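Local coordinates for protein O-ureido-L-serine synthase (Streptomyces lavendulae, PDB 3X44) that catalyses the pyridoxal-phosphate-dependent joining of hydroxyurea to O-acetyl-L-serine, giving O-ureido-L-serine for the biosynthesis of the antibiotic D-cycloserine, at residues F89-R102 with I105-G117. The protein carries 1 engineered substitution. Numbering follows the deposited sequence.
Sequences FVAVMGDTYSVERR and IRAYGGKLVLFPG
Val113 O accepts the amide of Met93, with N to O at 2.9 Å, and is also met by the CA-H of Val92, with CA to O at 3.2 Å. Five amide bonds, from Lys111 N to Phe89 O through to Phe115 N to Met93 O, alternate between the strands; with N-to-C directions 21° apart, this is parallel pairing. The alternation continues past the strand end, where Asp95 N donates to Phe115 O, while Asp95 OD1 receives Gly117 N at 2.8 Å from above the carboxylate plane. Asp95 CG lies between its backbone N and carbonyl carbon (chi1 61°), which turns the carboxylate toward Gly117.

Helix 99-107 covers the sheet face bearing Ala91, Met93, Leu112 and Leu114. Ile105 CD1 meets both Ala91 CB and Met93 CE at 3.8 Å, and Leu112 CD2 packs against Arg102 CG at 3.5 Å. Leu114 CD1 sits over the centre of one guanidinium face of Arg102, 3.3 Å above its plane. On the other sheet face, Phe115 CD1 touches Val92 CG1, while Gly94 CA lies over the ring, 3.8 Å from its centroid, a CH-pi contact.

In this beta-alpha-beta unit, backbone bonds set the strand register; apolar side chains, with the stem and guanidinium face of Arg102, pack helix on sheet; and that guanidinium is shared between a weak bond to Asp95 O and a hydrogen bond from NH2 to Glu308 O of the second subunit.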
ATOM      1  N   PHE A  89      19.087   6.645 -25.163  1.00 20.28           N
ATOM      2  CA  PHE A  89      20.106   6.332 -24.170  1.00 18.77           C
ATOM      3  C   PHE A  89      21.284   5.549 -24.756  1.00 20.22           C
ATOM      4  O   PHE A  89      21.105   4.662 -25.595  1.00 21.38           O
ATOM      5  CB  PHE A  89      19.489   5.537 -23.005  1.00 18.63           C
ATOM      6  CG  PHE A  89      20.490   5.142 -21.953  1.00 21.21           C
ATOM      7  CD1 PHE A  89      21.170   6.116 -21.224  1.00 21.04           C
ATOM      8  CD2 PHE A  89      20.799   3.804 -21.733  1.00 20.83           C
ATOM      9  CE1 PHE A  89      22.148   5.771 -20.296  1.00 18.04           C
ATOM     10  CE2 PHE A  89      21.775   3.440 -20.808  1.00 23.86           C
ATOM     11  CZ  PHE A  89      22.454   4.426 -20.087  1.00 20.20           C
ATOM     12  N   VAL A  90      22.486   5.887 -24.300  1.00 17.71           N
ATOM     13  CA  VAL A  90      23.711   5.235 -24.750  1.00 17.02           C
ATOM     14  C   VAL A  90      24.505   4.815 -23.523  1.00 18.48           C
ATOM     15  O   VAL A  90      24.938   5.665 -22.746  1.00 20.60           O
ATOM     16  CB  VAL A  90      24.613   6.195 -25.558  1.00 19.19           C
ATOM     17  CG1 VAL A  90      25.816   5.432 -26.104  1.00 17.85           C
ATOM     18  CG2 VAL A  90      23.831   6.846 -26.674  1.00 16.24           C
ATOM     19  N   ALA A  91      24.704   3.512 -23.355  1.00 21.41           N
ATOM     20  CA  ALA A  91      25.449   3.002 -22.211  1.00 21.23           C
ATOM     21  C   ALA A  91      26.921   2.777 -22.548  1.00 21.72           C
ATOM     22  O   ALA A  91      27.249   2.280 -23.622  1.00 21.20           O
ATOM     23  CB  ALA A  91      24.827   1.702 -21.723  1.00 20.74           C
ATOM     24  N   VAL A  92      27.793   3.166 -21.622  1.00 21.49           N
ATOM     25  CA  VAL A  92      29.235   2.993 -21.760  1.00 20.88           C
ATOM     26  C   VAL A  92      29.549   1.982 -20.666  1.00 20.38           C
ATOM     27  O   VAL A  92      29.556   2.327 -19.492  1.00 20.56           O
ATOM     28  CB  VAL A  92      29.994   4.302 -21.471  1.00 19.02           C
ATOM     29  CG1 VAL A  92      31.479   4.016 -21.313  1.00 18.73           C
ATOM     30  CG2 VAL A  92      29.760   5.295 -22.600  1.00 18.62           C
ATOM     31  N   MET A  93      29.808   0.737 -21.052  1.00 17.87           N
ATOM     32  CA  MET A  93      30.045  -0.315 -20.072  1.00 16.76           C
ATOM     33  C   MET A  93      31.267  -1.194 -20.305  1.00 13.98           C
ATOM     34  O   MET A  93      31.594  -1.533 -21.437  1.00 13.89           O
ATOM     35  CB  MET A  93      28.791  -1.195 -19.999  1.00 16.19           C
ATOM     36  CG  MET A  93      28.802  -2.237 -18.905  1.00 19.53           C
ATOM     37  SD  MET A  93      27.161  -2.967 -18.729  1.00 18.35           S
ATOM     38  CE  MET A  93      26.844  -3.556 -20.410  1.00 19.09           C
ATOM     39  N   GLY A  94      31.938  -1.560 -19.217  1.00 16.53           N
ATOM     40  CA  GLY A  94      33.106  -2.418 -19.323  1.00 15.71           C
ATOM     41  C   GLY A  94      32.695  -3.705 -20.006  1.00 18.49           C
ATOM     42  O   GLY A  94      31.579  -4.179 -19.802  1.00 18.30           O
ATOM     43  N   ASP A  95      33.591  -4.285 -20.802  1.00 18.96           N
ATOM     44  CA  ASP A  95      33.267  -5.509 -21.529  1.00 19.51           C
ATOM     45  C   ASP A  95      33.193  -6.773 -20.681  1.00 23.22           C
ATOM     46  O   ASP A  95      32.803  -7.829 -21.188  1.00 18.71           O
ATOM     47  CB  ASP A  95      34.280  -5.734 -22.645  1.00 22.19           C
ATOM     48  CG  ASP A  95      35.700  -5.887 -22.122  1.00 21.54           C
ATOM     49  OD1 ASP A  95      35.902  -5.896 -20.885  1.00 22.56           O
ATOM     50  OD2 ASP A  95      36.614  -5.996 -22.959  1.00 22.17           O
ATOM     51  N   THR A  96      33.560  -6.674 -19.405  1.00 22.38           N
ATOM     52  CA  THR A  96      33.542  -7.839 -18.528  1.00 25.34           C
ATOM     53  C   THR A  96      32.266  -8.032 -17.712  1.00 24.32           C
ATOM     54  O   THR A  96      32.078  -9.086 -17.103  1.00 21.63           O
ATOM     55  CB  THR A  96      34.749  -7.829 -17.566  1.00 26.21           C
ATOM     56  OG1 THR A  96      34.889  -6.531 -16.978  1.00 32.08           O
ATOM     57  CG2 THR A  96      36.029  -8.179 -18.325  1.00 27.06           C
ATOM     58  N   TYR A  97      31.393  -7.025 -17.697  1.00 22.78           N
ATOM     59  CA  TYR A  97      30.133  -7.130 -16.955  1.00 20.47           C
ATOM     60  C   TYR A  97      29.241  -8.153 -17.670  1.00 18.06           C
ATOM     61  O   TYR A  97      29.382  -8.362 -18.869  1.00 16.42           O
ATOM     62  CB  TYR A  97      29.467  -5.749 -16.856  1.00 20.46           C
ATOM     63  CG  TYR A  97      30.195  -4.861 -15.869  1.00 21.72           C
ATOM     64  CD1 TYR A  97      31.011  -3.820 -16.308  1.00 19.79           C
ATOM     65  CD2 TYR A  97      30.140  -5.127 -14.498  1.00 18.61           C
ATOM     66  CE1 TYR A  97      31.763  -3.066 -15.397  1.00 21.48           C
ATOM     67  CE2 TYR A  97      30.888  -4.380 -13.590  1.00 18.72           C
ATOM     68  CZ  TYR A  97      31.696  -3.357 -14.049  1.00 19.64           C
ATOM     69  OH  TYR A  97      32.446  -2.633 -13.156  1.00 21.46           O
ATOM     70  N   SER A  98      28.331  -8.788 -16.938  1.00 19.84           N
ATOM     71  CA  SER A  98      27.490  -9.838 -17.519  1.00 19.08           C
ATOM     72  C   SER A  98      26.734  -9.455 -18.787  1.00 19.94           C
ATOM     73  O   SER A  98      26.251  -8.331 -18.924  1.00 18.28           O
ATOM     74  CB  SER A  98      26.516 -10.384 -16.467  1.00 16.98           C
ATOM     75  OG  SER A  98      25.375  -9.562 -16.333  1.00 20.27           O
ATOM     76  N   VAL A  99      26.633 -10.411 -19.708  1.00 18.55           N
ATOM     77  CA  VAL A  99      25.957 -10.183 -20.976  1.00 19.18           C
ATOM     78  C   VAL A  99      24.484  -9.852 -20.778  1.00 20.52           C
ATOM     79  O   VAL A  99      23.896  -9.135 -21.592  1.00 22.39           O
ATOM     80  CB  VAL A  99      26.124 -11.401 -21.936  1.00 20.58           C
ATOM     81  CG1 VAL A  99      25.495 -12.662 -21.330  1.00 18.13           C
ATOM     82  CG2 VAL A  99      25.499 -11.081 -23.287  1.00 20.25           C
ATOM     83  N   GLU A 100      23.898 -10.349 -19.687  1.00 19.54           N
ATOM     84  CA  GLU A 100      22.498 -10.066 -19.379  1.00 19.37           C
ATOM     85  C   GLU A 100      22.305  -8.548 -19.344  1.00 19.01           C
ATOM     86  O   GLU A 100      21.270  -8.028 -19.767  1.00 18.44           O
ATOM     87  CB  GLU A 100      22.110 -10.669 -18.021  1.00 19.84           C
ATOM     88  CG  GLU A 100      21.878 -12.185 -18.050  1.00 20.73           C
ATOM     89  CD  GLU A 100      23.107 -12.968 -17.600  1.00 21.15           C
ATOM     90  OE1 GLU A 100      24.222 -12.418 -17.695  1.00 18.13           O
ATOM     91  OE2 GLU A 100      22.962 -14.132 -17.157  1.00 19.77           O
ATOM     92  N   ARG A 101      23.311  -7.849 -18.828  1.00 17.37           N
ATOM     93  CA  ARG A 101      23.278  -6.392 -18.753  1.00 16.74           C
ATOM     94  C   ARG A 101      23.241  -5.808 -20.166  1.00 17.21           C
ATOM     95  O   ARG A 101      22.468  -4.891 -20.444  1.00 19.73           O
ATOM     96  CB  ARG A 101      24.514  -5.874 -18.022  1.00 16.43           C
ATOM     97  CG  ARG A 101      24.457  -5.989 -16.511  1.00 14.05           C
ATOM     98  CD  ARG A 101      25.864  -6.058 -15.926  1.00 13.61           C
ATOM     99  NE  ARG A 101      25.868  -5.660 -14.524  1.00 15.61           N
ATOM    100  CZ  ARG A 101      25.529  -6.463 -13.521  1.00 18.70           C
ATOM    101  NH1 ARG A 101      25.160  -7.715 -13.768  1.00 20.20           N
ATOM    102  NH2 ARG A 101      25.532  -6.007 -12.277  1.00 21.15           N
ATOM    103  N   ARG A 102      24.082  -6.328 -21.057  1.00 16.40           N
ATOM    104  CA  ARG A 102      24.095  -5.837 -22.434  1.00 19.86           C
ATOM    105  C   ARG A 102      22.731  -6.056 -23.096  1.00 18.79           C
ATOM    106  O   ARG A 102      22.205  -5.178 -23.782  1.00 19.01           O
ATOM    107  CB  ARG A 102      25.148  -6.567 -23.273  1.00 20.18           C
ATOM    108  CG  ARG A 102      26.600  -6.302 -22.900  1.00 18.30           C
ATOM    109  CD  ARG A 102      27.486  -7.204 -23.743  1.00 19.88           C
ATOM    110  NE  ARG A 102      28.841  -7.315 -23.219  1.00 20.00           N
ATOM    111  CZ  ARG A 102      29.884  -7.731 -23.930  1.00 20.20           C
ATOM    112  NH1 ARG A 102      31.083  -7.799 -23.368  1.00 20.31           N
ATOM    113  NH2 ARG A 102      29.730  -8.078 -25.199  1.00 20.64           N
ATOM    114  N   ILE A 105      19.910  -3.724 -21.590  1.00 18.12           N
ATOM    115  CA  ILE A 105      20.033  -2.361 -22.080  1.00 19.25           C
ATOM    116  C   ILE A 105      19.453  -2.320 -23.495  1.00 20.42           C
ATOM    117  O   ILE A 105      18.676  -1.426 -23.839  1.00 16.80           O
ATOM    118  CB  ILE A 105      21.511  -1.908 -22.087  1.00 21.08           C
ATOM    119  CG1 ILE A 105      21.999  -1.759 -20.639  1.00 19.03           C
ATOM    120  CG2 ILE A 105      21.647  -0.574 -22.832  1.00 20.82           C
ATOM    121  CD1 ILE A 105      23.503  -1.658 -20.468  1.00 17.77           C
ATOM    122  N   ARG A 106      19.811  -3.313 -24.303  1.00 20.15           N
ATOM    123  CA  ARG A 106      19.327  -3.397 -25.672  1.00 22.49           C
ATOM    124  C   ARG A 106      17.808  -3.527 -25.725  1.00 21.43           C
ATOM    125  O   ARG A 106      17.155  -2.896 -26.554  1.00 22.28           O
ATOM    126  CB  ARG A 106      19.956  -4.598 -26.386  1.00 25.31           C
ATOM    127  CG  ARG A 106      21.438  -4.447 -26.650  1.00 27.52           C
ATOM    128  CD  ARG A 106      21.676  -3.541 -27.840  1.00 28.06           C
ATOM    129  NE  ARG A 106      23.031  -3.676 -28.355  1.00 28.28           N
ATOM    130  CZ  ARG A 106      23.620  -2.789 -29.148  1.00 31.56           C
ATOM    131  NH1 ARG A 106      22.969  -1.694 -29.520  1.00 27.92           N
ATOM    132  NH2 ARG A 106      24.860  -2.996 -29.570  1.00 31.80           N
ATOM    133  N   ALA A 107      17.252  -4.339 -24.830  1.00 18.84           N
ATOM    134  CA  ALA A 107      15.814  -4.561 -24.785  1.00 20.53           C
ATOM    135  C   ALA A 107      15.028  -3.260 -24.640  1.00 19.53           C
ATOM    136  O   ALA A 107      14.005  -3.063 -25.302  1.00 17.69           O
ATOM    137  CB  ALA A 107      15.467  -5.513 -23.645  1.00 21.30           C
ATOM    138  N   TYR A 108      15.500  -2.372 -23.772  1.00 20.06           N
ATOM    139  CA  TYR A 108      14.818  -1.101 -23.562  1.00 19.14           C
ATOM    140  C   TYR A 108      15.110  -0.101 -24.681  1.00 19.56           C
ATOM    141  O   TYR A 108      14.616   1.029 -24.661  1.00 19.57           O
ATOM    142  CB  TYR A 108      15.218  -0.503 -22.206  1.00 17.01           C
ATOM    143  CG  TYR A 108      14.634  -1.256 -21.031  1.00 17.40           C
ATOM    144  CD1 TYR A 108      13.249  -1.330 -20.844  1.00 17.59           C
ATOM    145  CD2 TYR A 108      15.464  -1.905 -20.112  1.00 17.11           C
ATOM    146  CE1 TYR A 108      12.706  -2.035 -19.763  1.00 18.73           C
ATOM    147  CE2 TYR A 108      14.924  -2.609 -19.033  1.00 19.89           C
ATOM    148  CZ  TYR A 108      13.551  -2.668 -18.866  1.00 17.89           C
ATOM    149  OH  TYR A 108      13.025  -3.359 -17.801  1.00 20.79           O
ATOM    150  N   GLY A 109      15.914  -0.523 -25.651  1.00 19.17           N
ATOM    151  CA  GLY A 109      16.244   0.342 -26.769  1.00 20.39           C
ATOM    152  C   GLY A 109      17.523   1.136 -26.584  1.00 23.12           C
ATOM    153  O   GLY A 109      17.803   2.058 -27.357  1.00 20.15           O
ATOM    154  N   GLY A 110      18.311   0.780 -25.572  1.00 20.35           N
ATOM    155  CA  GLY A 110      19.545   1.506 -25.333  1.00 22.35           C
ATOM    156  C   GLY A 110      20.652   1.147 -26.309  1.00 22.13           C
ATOM    157  O   GLY A 110      20.596   0.117 -26.976  1.00 20.10           O
ATOM    158  N   LYS A 111      21.647   2.018 -26.411  1.00 23.27           N
ATOM    159  CA  LYS A 111      22.785   1.782 -27.285  1.00 22.94           C
ATOM    160  C   LYS A 111      23.889   1.290 -26.365  1.00 22.13           C
ATOM    161  O   LYS A 111      23.846   1.543 -25.162  1.00 21.72           O
ATOM    162  CB  LYS A 111      23.209   3.075 -27.987  1.00 26.12           C
ATOM    163  CG  LYS A 111      22.254   3.530 -29.087  1.00 29.26           C
ATOM    164  CD  LYS A 111      22.339   2.624 -30.312  1.00 33.30           C
ATOM    165  CE  LYS A 111      21.089   2.742 -31.174  1.00 36.45           C
ATOM    166  NZ  LYS A 111      21.207   1.973 -32.449  1.00 38.37           N
ATOM    167  N   LEU A 112      24.875   0.604 -26.933  1.00 23.40           N
ATOM    168  CA  LEU A 112      25.968   0.030 -26.158  1.00 26.47           C
ATOM    169  C   LEU A 112      27.372   0.378 -26.653  1.00 27.62           C
ATOM    170  O   LEU A 112      27.701   0.164 -27.819  1.00 30.32           O
ATOM    171  CB  LEU A 112      25.801  -1.490 -26.144  1.00 31.96           C
ATOM    172  CG  LEU A 112      26.629  -2.359 -25.205  1.00 35.04           C
ATOM    173  CD1 LEU A 112      26.494  -1.876 -23.773  1.00 38.14           C
ATOM    174  CD2 LEU A 112      26.145  -3.792 -25.331  1.00 36.54           C
ATOM    175  N   VAL A 113      28.190   0.922 -25.757  1.00 25.30           N
ATOM    176  CA  VAL A 113      29.573   1.270 -26.066  1.00 23.43           C
ATOM    177  C   VAL A 113      30.420   0.512 -25.048  1.00 24.09           C
ATOM    178  O   VAL A 113      30.440   0.851 -23.863  1.00 24.02           O
ATOM    179  CB  VAL A 113      29.844   2.800 -25.918  1.00 22.80           C
ATOM    180  CG1 VAL A 113      31.326   3.088 -26.084  1.00 22.32           C
ATOM    181  CG2 VAL A 113      29.050   3.582 -26.955  1.00 18.61           C
ATOM    182  N   LEU A 114      31.103  -0.530 -25.503  1.00 24.56           N
ATOM    183  CA  LEU A 114      31.929  -1.322 -24.606  1.00 24.39           C
ATOM    184  C   LEU A 114      33.377  -0.852 -24.619  1.00 23.71           C
ATOM    185  O   LEU A 114      33.828  -0.219 -25.572  1.00 24.84           O
ATOM    186  CB  LEU A 114      31.858  -2.802 -24.996  1.00 24.71           C
ATOM    187  CG  LEU A 114      30.453  -3.401 -25.124  1.00 22.72           C
ATOM    188  CD1 LEU A 114      30.546  -4.876 -25.519  1.00 20.49           C
ATOM    189  CD2 LEU A 114      29.711  -3.233 -23.809  1.00 21.99           C
ATOM    190  N   PHE A 115      34.094  -1.158 -23.544  1.00 23.36           N
ATOM    191  CA  PHE A 115      35.500  -0.797 -23.417  1.00 23.98           C
ATOM    192  C   PHE A 115      36.179  -1.822 -22.517  1.00 22.80           C
ATOM    193  O   PHE A 115      35.519  -2.492 -21.720  1.00 22.87           O
ATOM    194  CB  PHE A 115      35.659   0.622 -22.838  1.00 22.69           C
ATOM    195  CG  PHE A 115      35.288   0.745 -21.380  1.00 22.52           C
ATOM    196  CD1 PHE A 115      33.985   1.070 -21.003  1.00 21.45           C
ATOM    197  CD2 PHE A 115      36.248   0.561 -20.381  1.00 23.16           C
ATOM    198  CE1 PHE A 115      33.636   1.209 -19.648  1.00 21.54           C
ATOM    199  CE2 PHE A 115      35.914   0.697 -19.020  1.00 15.28           C
ATOM    200  CZ  PHE A 115      34.604   1.021 -18.657  1.00 22.04           C
ATOM    201  N   PRO A 116      37.506  -1.966 -22.643  1.00 22.66           N
ATOM    202  CA  PRO A 116      38.247  -2.929 -21.818  1.00 23.13           C
ATOM    203  C   PRO A 116      37.969  -2.751 -20.324  1.00 21.56           C
ATOM    204  O   PRO A 116      38.381  -1.762 -19.712  1.00 21.14           O
ATOM    205  CB  PRO A 116      39.709  -2.671 -22.193  1.00 22.78           C
ATOM    206  CG  PRO A 116      39.631  -2.105 -23.597  1.00 19.50           C
ATOM    207  CD  PRO A 116      38.392  -1.240 -23.573  1.00 23.41           C
ATOM    208  N   GLY A 117      37.269  -3.723 -19.747  1.00 19.67           N
ATOM    209  CA  GLY A 117      36.909  -3.654 -18.343  1.00 18.22           C
ATOM    210  C   GLY A 117      38.010  -3.281 -17.368  1.00 19.78           C
ATOM    211  O   GLY A 117      37.770  -2.535 -16.416  1.00 20.51           O
TER